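Local atomic coordinates of molybdopterin synthase sulfur carrier subunit (Homo sapiens, PDB entry 5MPO), a protein that carries the sulfur, as a thiocarboxylate on its C-terminus, that molybdopterin synthase inserts into precursor Z to build the dithiolene of molybdopterin. Residues V27-K32 / K57-R62; L53-E58 / D95-I100. All blocks are in the same frame, centred on the assembly; numbering follows the deposited sequence.

Interaction 1: residues V27-K32 / K57-R62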
ATOM      1  N   VAL B  27     -13.195 -28.140  23.386  1.00 47.72           N
ATOM      2  CA  VAL B  27     -11.797 -27.812  23.166  1.00 47.31           C
ATOM      3  C   VAL B  27     -11.593 -27.831  21.679  1.00 52.85           C
ATOM      4  O   VAL B  27     -12.041 -28.782  21.000  1.00 45.71           O
ATOM      5  CB  VAL B  27     -10.831 -28.739  23.904  1.00 49.81           C
ATOM      6  CG1 VAL B  27      -9.371 -28.329  23.662  1.00 53.41           C
ATOM      7  CG2 VAL B  27     -11.112 -28.667  25.408  1.00 53.52           C
ATOM      8  N   LEU B  28     -11.018 -26.746  21.151  1.00 46.35           N
ATOM      9  CA  LEU B  28     -10.743 -26.689  19.706  1.00 53.09           C
ATOM     10  C   LEU B  28      -9.227 -26.765  19.474  1.00 48.34           C
ATOM     11  O   LEU B  28      -8.437 -26.130  20.203  1.00 49.55           O
ATOM     12  CB  LEU B  28     -11.340 -25.414  19.149  1.00 54.87           C
ATOM     13  CG  LEU B  28     -12.864 -25.262  19.314  1.00 53.86           C
ATOM     14  CD1 LEU B  28     -13.390 -23.978  18.683  1.00 55.28           C
ATOM     15  CD2 LEU B  28     -13.561 -26.380  18.594  1.00 56.64           C
ATOM     16  N   TYR B  29      -8.824 -27.592  18.528  1.00 42.10           N
ATOM     17  CA  TYR B  29      -7.369 -27.826  18.283  1.00 51.22           C
ATOM     18  C   TYR B  29      -7.099 -27.314  16.881  1.00 51.34           C
ATOM     19  O   TYR B  29      -7.747 -27.747  15.917  1.00 48.71           O
ATOM     20  CB  TYR B  29      -6.925 -29.298  18.422  1.00 49.38           C
ATOM     21  CG  TYR B  29      -7.102 -29.891  19.820  1.00 48.30           C
ATOM     22  CD1 TYR B  29      -6.306 -29.482  20.864  1.00 55.94           C
ATOM     23  CD2 TYR B  29      -8.120 -30.831  20.097  1.00 50.59           C
ATOM     24  CE1 TYR B  29      -6.482 -29.991  22.146  1.00 58.22           C
ATOM     25  CE2 TYR B  29      -8.306 -31.339  21.365  1.00 49.51           C
ATOM     26  CZ  TYR B  29      -7.492 -30.908  22.386  1.00 55.20           C
ATOM     27  OH  TYR B  29      -7.652 -31.374  23.661  1.00 62.57           O
ATOM     28  N   PHE B  30      -6.195 -26.342  16.782  1.00 53.36           N
ATOM     29  CA  PHE B  30      -5.877 -25.734  15.487  1.00 56.91           C
ATOM     30  C   PHE B  30      -4.475 -26.089  15.021  1.00 54.65           C
ATOM     31  O   PHE B  30      -3.557 -26.205  15.842  1.00 51.29           O
ATOM     32  CB  PHE B  30      -6.079 -24.202  15.603  1.00 52.76           C
ATOM     33  CG  PHE B  30      -7.519 -23.835  15.615  1.00 47.25           C
ATOM     34  CD1 PHE B  30      -8.252 -23.967  14.461  1.00 40.68           C
ATOM     35  CD2 PHE B  30      -8.169 -23.527  16.814  1.00 47.34           C
ATOM     36  CE1 PHE B  30      -9.602 -23.738  14.449  1.00 45.33           C
ATOM     37  CE2 PHE B  30      -9.521 -23.281  16.811  1.00 47.59           C
ATOM     38  CZ  PHE B  30     -10.245 -23.395  15.626  1.00 44.08           C
ATOM     39  N   ALA B  31      -4.328 -26.234  13.711  1.00 58.86           N
ATOM     40  CA  ALA B  31      -3.005 -26.326  13.046  1.00 65.08           C
ATOM     41  C   ALA B  31      -2.216 -27.577  13.502  1.00 65.12           C
ATOM     42  O   ALA B  31      -2.783 -28.666  13.435  1.00 61.06           O
ATOM     43  CB  ALA B  31      -2.235 -25.038  13.251  1.00 65.99           C
ATOM     44  N   LYS B  32      -0.963 -27.445  13.960  1.00 64.99           N
ATOM     45  CA  LYS B  32      -0.173 -28.585  14.466  1.00 75.57           C
ATOM     46  C   LYS B  32      -0.959 -29.399  15.515  1.00 75.53           C
ATOM     47  O   LYS B  32      -1.039 -30.631  15.397  1.00 69.31           O
ATOM     48  CB  LYS B  32       1.168 -28.126  15.086  1.00 65.93           C
ATOM     49  N   LYS B  57      -2.972 -28.649  31.834  1.00 67.28           N
ATOM     50  CA  LYS B  57      -2.644 -29.994  32.438  1.00 73.34           C
ATOM     51  C   LYS B  57      -3.710 -31.047  32.101  1.00 70.56           C
ATOM     52  O   LYS B  57      -3.354 -32.107  31.575  1.00 67.85           O
ATOM     53  CB  LYS B  57      -2.392 -29.921  33.966  1.00 71.47           C
ATOM     54  N   GLU B  58      -5.000 -30.735  32.318  1.00 71.99           N
ATOM     55  CA  GLU B  58      -6.106 -31.641  31.867  1.00 73.76           C
ATOM     56  C   GLU B  58      -6.002 -31.967  30.375  1.00 71.57           C
ATOM     57  O   GLU B  58      -6.193 -33.102  29.948  1.00 75.01           O
ATOM     58  CB  GLU B  58      -7.511 -31.060  32.121  1.00 73.13           C
ATOM     59  CG  GLU B  58      -7.917 -30.827  33.574  1.00 82.36           C
ATOM     60  CD  GLU B  58      -8.291 -32.101  34.318  1.00 96.27           C
ATOM     61  OE1 GLU B  58      -8.625 -33.099  33.651  1.00112.58           O
ATOM     62  OE2 GLU B  58      -8.257 -32.115  35.571  1.00 92.01           O
ATOM     63  N   ILE B  59      -5.715 -30.965  29.563  1.00 77.78           N
ATOM     64  CA  ILE B  59      -5.693 -31.203  28.124  1.00 76.77           C
ATOM     65  C   ILE B  59      -4.479 -32.020  27.743  1.00 68.45           C
ATOM     66  O   ILE B  59      -4.613 -32.954  26.942  1.00 61.59           O
ATOM     67  CB  ILE B  59      -5.784 -29.900  27.295  1.00 74.95           C
ATOM     68  CG1 ILE B  59      -7.116 -29.203  27.592  1.00 74.36           C
ATOM     69  CG2 ILE B  59      -5.720 -30.228  25.805  1.00 69.01           C
ATOM     70  CD1 ILE B  59      -7.237 -27.806  27.032  1.00 78.28           C
ATOM     71  N   GLU B  60      -3.322 -31.649  28.308  1.00 77.56           N
ATOM     72  CA  GLU B  60      -2.031 -32.359  28.113  1.00 86.83           C
ATOM     73  C   GLU B  60      -2.157 -33.825  28.511  1.00 86.94           C
ATOM     74  O   GLU B  60      -1.877 -34.720  27.693  1.00 75.33           O
ATOM     75  CB  GLU B  60      -0.923 -31.689  28.937  1.00 94.31           C
ATOM     76  CG  GLU B  60       0.516 -32.068  28.566  1.00 95.00           C
ATOM     77  CD  GLU B  60       1.522 -31.029  29.084  1.00101.61           C
ATOM     78  OE1 GLU B  60       1.374 -30.503  30.228  1.00 84.07           O
ATOM     79  OE2 GLU B  60       2.459 -30.682  28.339  1.00111.88           O
ATOM     80  N   THR B  61      -2.648 -34.051  29.742  1.00 77.75           N
ATOM     81  CA  THR B  61      -3.006 -35.402  30.236  1.00 76.90           C
ATOM     82  C   THR B  61      -3.711 -36.225  29.162  1.00 76.13           C
ATOM     83  O   THR B  61      -3.462 -37.418  29.006  1.00 86.74           O
ATOM     84  CB  THR B  61      -3.970 -35.313  31.440  1.00 81.31           C
ATOM     85  OG1 THR B  61      -3.266 -34.910  32.630  1.00 74.97           O
ATOM     86  CG2 THR B  61      -4.752 -36.641  31.680  1.00 80.18           C
ATOM     87  N   ARG B  62      -4.606 -35.573  28.437  1.00 70.12           N
ATOM     88  CA  ARG B  62      -5.547 -36.267  27.579  1.00 68.95           C
ATOM     89  C   ARG B  62      -4.985 -36.589  26.216  1.00 65.46           C
ATOM     90  O   ARG B  62      -5.531 -37.438  25.525  1.00 59.53           O
ATOM     91  CB  ARG B  62      -6.826 -35.430  27.457  1.00 74.95           C
ATOM     92  CG  ARG B  62      -8.088 -36.214  27.074  1.00 82.69           C
ATOM     93  CD  ARG B  62      -9.381 -35.468  27.414  1.00 77.69           C
ATOM     94  NE  ARG B  62      -9.382 -34.973  28.810  1.00 81.47           N
ATOM     95  CZ  ARG B  62     -10.439 -34.954  29.627  1.00 78.06           C
ATOM     96  NH1 ARG B  62     -11.655 -35.361  29.230  1.00 81.95           N
ATOM     97  NH2 ARG B  62     -10.284 -34.494  30.862  1.00 73.14           N
TER

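Interaction 2: residues L53-E58 / D95-I100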
ATOM      1  N   LEU B  53      -3.379 -22.974  33.840  1.00 74.25           N
ATOM      2  CA  LEU B  53      -2.336 -24.030  33.858  1.00 76.75           C
ATOM      3  C   LEU B  53      -3.012 -25.361  34.170  1.00 76.33           C
ATOM      4  O   LEU B  53      -2.807 -26.354  33.442  1.00 74.14           O
ATOM      5  CB  LEU B  53      -1.203 -23.730  34.870  1.00 76.91           C
ATOM      6  N   GLN B  54      -3.860 -25.371  35.209  1.00 77.18           N
ATOM      7  CA  GLN B  54      -4.629 -26.596  35.570  1.00 81.21           C
ATOM      8  C   GLN B  54      -5.413 -27.115  34.355  1.00 74.45           C
ATOM      9  O   GLN B  54      -5.373 -28.319  34.052  1.00 69.72           O
ATOM     10  CB  GLN B  54      -5.535 -26.382  36.814  1.00 77.10           C
ATOM     11  N   LEU B  55      -6.068 -26.197  33.622  1.00 72.20           N
ATOM     12  CA  LEU B  55      -6.795 -26.574  32.384  1.00 60.98           C
ATOM     13  C   LEU B  55      -5.908 -27.157  31.298  1.00 57.97           C
ATOM     14  O   LEU B  55      -6.266 -28.134  30.643  1.00 52.73           O
ATOM     15  CB  LEU B  55      -7.595 -25.396  31.831  1.00 65.11           C
ATOM     16  CG  LEU B  55      -8.389 -25.580  30.520  1.00 65.55           C
ATOM     17  CD1 LEU B  55      -9.406 -26.705  30.591  1.00 64.69           C
ATOM     18  CD2 LEU B  55      -9.096 -24.277  30.220  1.00 68.10           C
ATOM     19  N   TRP B  56      -4.751 -26.537  31.077  1.00 70.20           N
ATOM     20  CA  TRP B  56      -3.789 -27.087  30.133  1.00 68.35           C
ATOM     21  C   TRP B  56      -3.378 -28.503  30.562  1.00 63.80           C
ATOM     22  O   TRP B  56      -3.463 -29.440  29.751  1.00 55.23           O
ATOM     23  CB  TRP B  56      -2.556 -26.180  29.975  1.00 72.96           C
ATOM     24  CG  TRP B  56      -1.566 -26.879  29.121  1.00 73.77           C
ATOM     25  CD1 TRP B  56      -0.452 -27.537  29.536  1.00 80.25           C
ATOM     26  CD2 TRP B  56      -1.672 -27.118  27.725  1.00 68.94           C
ATOM     27  NE1 TRP B  56       0.171 -28.141  28.477  1.00 81.57           N
ATOM     28  CE2 TRP B  56      -0.554 -27.895  27.348  1.00 74.12           C
ATOM     29  CE3 TRP B  56      -2.578 -26.728  26.747  1.00 56.07           C
ATOM     30  CZ2 TRP B  56      -0.327 -28.293  26.042  1.00 66.11           C
ATOM     31  CZ3 TRP B  56      -2.360 -27.135  25.453  1.00 55.65           C
ATOM     32  CH2 TRP B  56      -1.239 -27.905  25.106  1.00 60.98           C
ATOM     33  N   LYS B  57      -2.972 -28.649  31.834  1.00 67.28           N
ATOM     34  CA  LYS B  57      -2.644 -29.994  32.438  1.00 73.34           C
ATOM     35  C   LYS B  57      -3.710 -31.047  32.101  1.00 70.56           C
ATOM     36  O   LYS B  57      -3.354 -32.107  31.575  1.00 67.85           O
ATOM     37  CB  LYS B  57      -2.392 -29.921  33.966  1.00 71.47           C
ATOM     38  N   GLU B  58      -5.000 -30.735  32.318  1.00 71.99           N
ATOM     39  CA  GLU B  58      -6.106 -31.641  31.867  1.00 73.76           C
ATOM     40  C   GLU B  58      -6.002 -31.967  30.375  1.00 71.57           C
ATOM     41  O   GLU B  58      -6.193 -33.102  29.948  1.00 75.01           O
ATOM     42  CB  GLU B  58      -7.511 -31.060  32.121  1.00 73.13           C
ATOM     43  CG  GLU B  58      -7.917 -30.827  33.574  1.00 82.36           C
ATOM     44  CD  GLU B  58      -8.291 -32.101  34.318  1.00 96.27           C
ATOM     45  OE1 GLU B  58      -8.625 -33.099  33.651  1.00112.58           O
ATOM     46  OE2 GLU B  58      -8.257 -32.115  35.571  1.00 92.01           O
ATOM     47  N   ASP B  95     -18.756 -23.179  26.613  1.00 40.74           N
ATOM     48  CA  ASP B  95     -17.715 -22.248  26.251  1.00 40.70           C
ATOM     49  C   ASP B  95     -16.669 -22.972  25.415  1.00 44.62           C
ATOM     50  O   ASP B  95     -16.479 -24.177  25.521  1.00 46.95           O
ATOM     51  CB  ASP B  95     -17.036 -21.654  27.465  1.00 44.42           C
ATOM     52  CG  ASP B  95     -17.860 -20.592  28.146  1.00 46.35           C
ATOM     53  OD1 ASP B  95     -18.874 -20.110  27.593  1.00 54.47           O
ATOM     54  OD2 ASP B  95     -17.482 -20.246  29.273  1.00 46.31           O
ATOM     55  N   GLU B  96     -15.993 -22.212  24.577  1.00 45.75           N
ATOM     56  CA  GLU B  96     -15.001 -22.731  23.682  1.00 45.18           C
ATOM     57  C   GLU B  96     -13.628 -22.459  24.240  1.00 47.13           C
ATOM     58  O   GLU B  96     -13.348 -21.370  24.684  1.00 45.75           O
ATOM     59  CB  GLU B  96     -15.139 -22.108  22.341  1.00 43.25           C
ATOM     60  CG  GLU B  96     -16.316 -22.652  21.582  1.00 45.78           C
ATOM     61  CD  GLU B  96     -16.459 -22.011  20.228  1.00 53.62           C
ATOM     62  OE1 GLU B  96     -15.623 -21.165  19.821  1.00 51.31           O
ATOM     63  OE2 GLU B  96     -17.446 -22.332  19.571  1.00 64.80           O
ATOM     64  N   ILE B  97     -12.782 -23.479  24.248  1.00 45.43           N
ATOM     65  CA  ILE B  97     -11.390 -23.323  24.678  1.00 48.17           C
ATOM     66  C   ILE B  97     -10.592 -23.701  23.443  1.00 49.23           C
ATOM     67  O   ILE B  97     -10.609 -24.879  23.018  1.00 52.79           O
ATOM     68  CB  ILE B  97     -10.998 -24.294  25.826  1.00 50.74           C
ATOM     69  CG1 ILE B  97     -12.039 -24.319  26.978  1.00 49.74           C
ATOM     70  CG2 ILE B  97      -9.612 -23.977  26.348  1.00 54.19           C
ATOM     71  CD1 ILE B  97     -12.307 -23.016  27.675  1.00 54.39           C
ATOM     72  N   ALA B  98      -9.928 -22.739  22.822  1.00 47.76           N
ATOM     73  CA  ALA B  98      -9.143 -23.068  21.615  1.00 48.66           C
ATOM     74  C   ALA B  98      -7.666 -23.161  21.959  1.00 46.88           C
ATOM     75  O   ALA B  98      -7.142 -22.399  22.806  1.00 46.56           O
ATOM     76  CB  ALA B  98      -9.395 -22.070  20.513  1.00 51.10           C
ATOM     77  N   VAL B  99      -7.029 -24.175  21.394  1.00 44.82           N
ATOM     78  CA  VAL B  99      -5.597 -24.396  21.603  1.00 52.30           C
ATOM     79  C   VAL B  99      -4.916 -23.770  20.381  1.00 49.77           C
ATOM     80  O   VAL B  99      -5.108 -24.257  19.248  1.00 45.20           O
ATOM     81  CB  VAL B  99      -5.214 -25.907  21.715  1.00 56.04           C
ATOM     82  CG1 VAL B  99      -3.691 -26.068  21.884  1.00 54.72           C
ATOM     83  CG2 VAL B  99      -5.953 -26.545  22.888  1.00 59.25           C
ATOM     84  N   ILE B 100      -4.165 -22.698  20.651  1.00 49.61           N
ATOM     85  CA  ILE B 100      -3.648 -21.766  19.640  1.00 53.11           C
ATOM     86  C   ILE B 100      -2.097 -21.936  19.497  1.00 46.61           C
ATOM     87  O   ILE B 100      -1.338 -21.420  20.304  1.00 50.18           O
ATOM     88  CB  ILE B 100      -3.940 -20.316  20.111  1.00 52.76           C
ATOM     89  CG1 ILE B 100      -5.424 -20.077  20.468  1.00 49.37           C
ATOM     90  CG2 ILE B 100      -3.418 -19.287  19.117  1.00 52.65           C
ATOM     91  CD1 ILE B 100      -6.357 -20.014  19.298  1.00 52.08           C
TER

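Interaction 1: residues V27-K32 / K57-R62
I59 of helix 52-62 meets strand 24-29 with both of its branches, one for each of two strand residues. The end of the isoleucine chain meets the end of the valine, I59 CD1 lying 4.0 Å from V27 CG1. The other branch, CG2, serves Y29: here the isoleucine passes antiparallel alongside the tyrosine, and its methyl arrives at the rim of the phenol ring, near its plane, on the CE1-CZ-OH side. I59 CG2 is 3.7 Å from Y29 CE1 and closer still, 3.1 Å, to Y29 OH. I59 CG1 stands anti to the carbonyl carbon (chi1 -62°) and CG2 anti to the backbone N, a split that sends the two branches to separate partners. V27 and Y29, two apart on the strand, both turn their side chains to the helix, and a beta-branched isoleucine is broad enough to meet both. The same hydroxyl oxygen hydrogen-bonds to E42 on the adjacent strand 41-45, while H63 packs edge-to-face on the ring. No polar bond joins strand and helix: one end of the contact is methyl on methyl, the other a methyl set tightly against a hydroxyl, whose polar need is met by E42 rather than by the helix.

Interaction 2: residues L53-E58 / D95-I100
The indole of W56 meets V99 at its edge: V99 CG1 lies near the ring plane, 4.0 Å from W56 CZ3 on the six-membered ring. The tryptophan side chain runs roughly perpendicular to that of the valine, and L66 of a loop also touches it. This is the core of the beta-grasp, ubiquitin-like fold of the MoaD family, in which a mixed sheet curls around one main helix; here helix 52-62 lies over strand 96-100, at the middle of that sheet. W56 leaves the helix at an angle to the strand rather than straight at it, but with CG anti to the backbone N (chi1 174°) the long indole brings its benzene end to V99. Tryptophan suits the place because its long, flat ring system spans the distance from a bond not aimed at the strand, whereas the short, beta-branched V99 suits a strand and offers a compact methyl to the ring edge. One residue earlier on the helix, L55 aims directly at the sheet and meets I97, two residues before V99 and on the same face of the strand. Both are buried aliphatic chains, and F75 of the neighbouring strand 74-77 touches each of them as well as W56. The leucine and isoleucine meet end to end, with L55 CD2 3.9 Å from I97 CG2.

Interactions 1 and 2 are successive parts of one helix-on-sheet core: they share K57 and E58, and the centres of the two contacts lie about 7 Å apart. The helix reaches strand 96-100 through its earlier turn and strand 24-29 through its later one. These parallel neighbours are joined by probable hydrogen bonds from L28 N to I97 O and from V99 N to L28 O, each 2.7 Å; Y29 CE1 also lies 3.6 Å from V99 CG2. L28, A98 and I100 of the strands, with F30 just beyond, meet aromatic side chains of another protein's chain. Strand 96-100 leads from this core into the C-terminal tail ending at G106, the thiocarboxylate site, unmodified here.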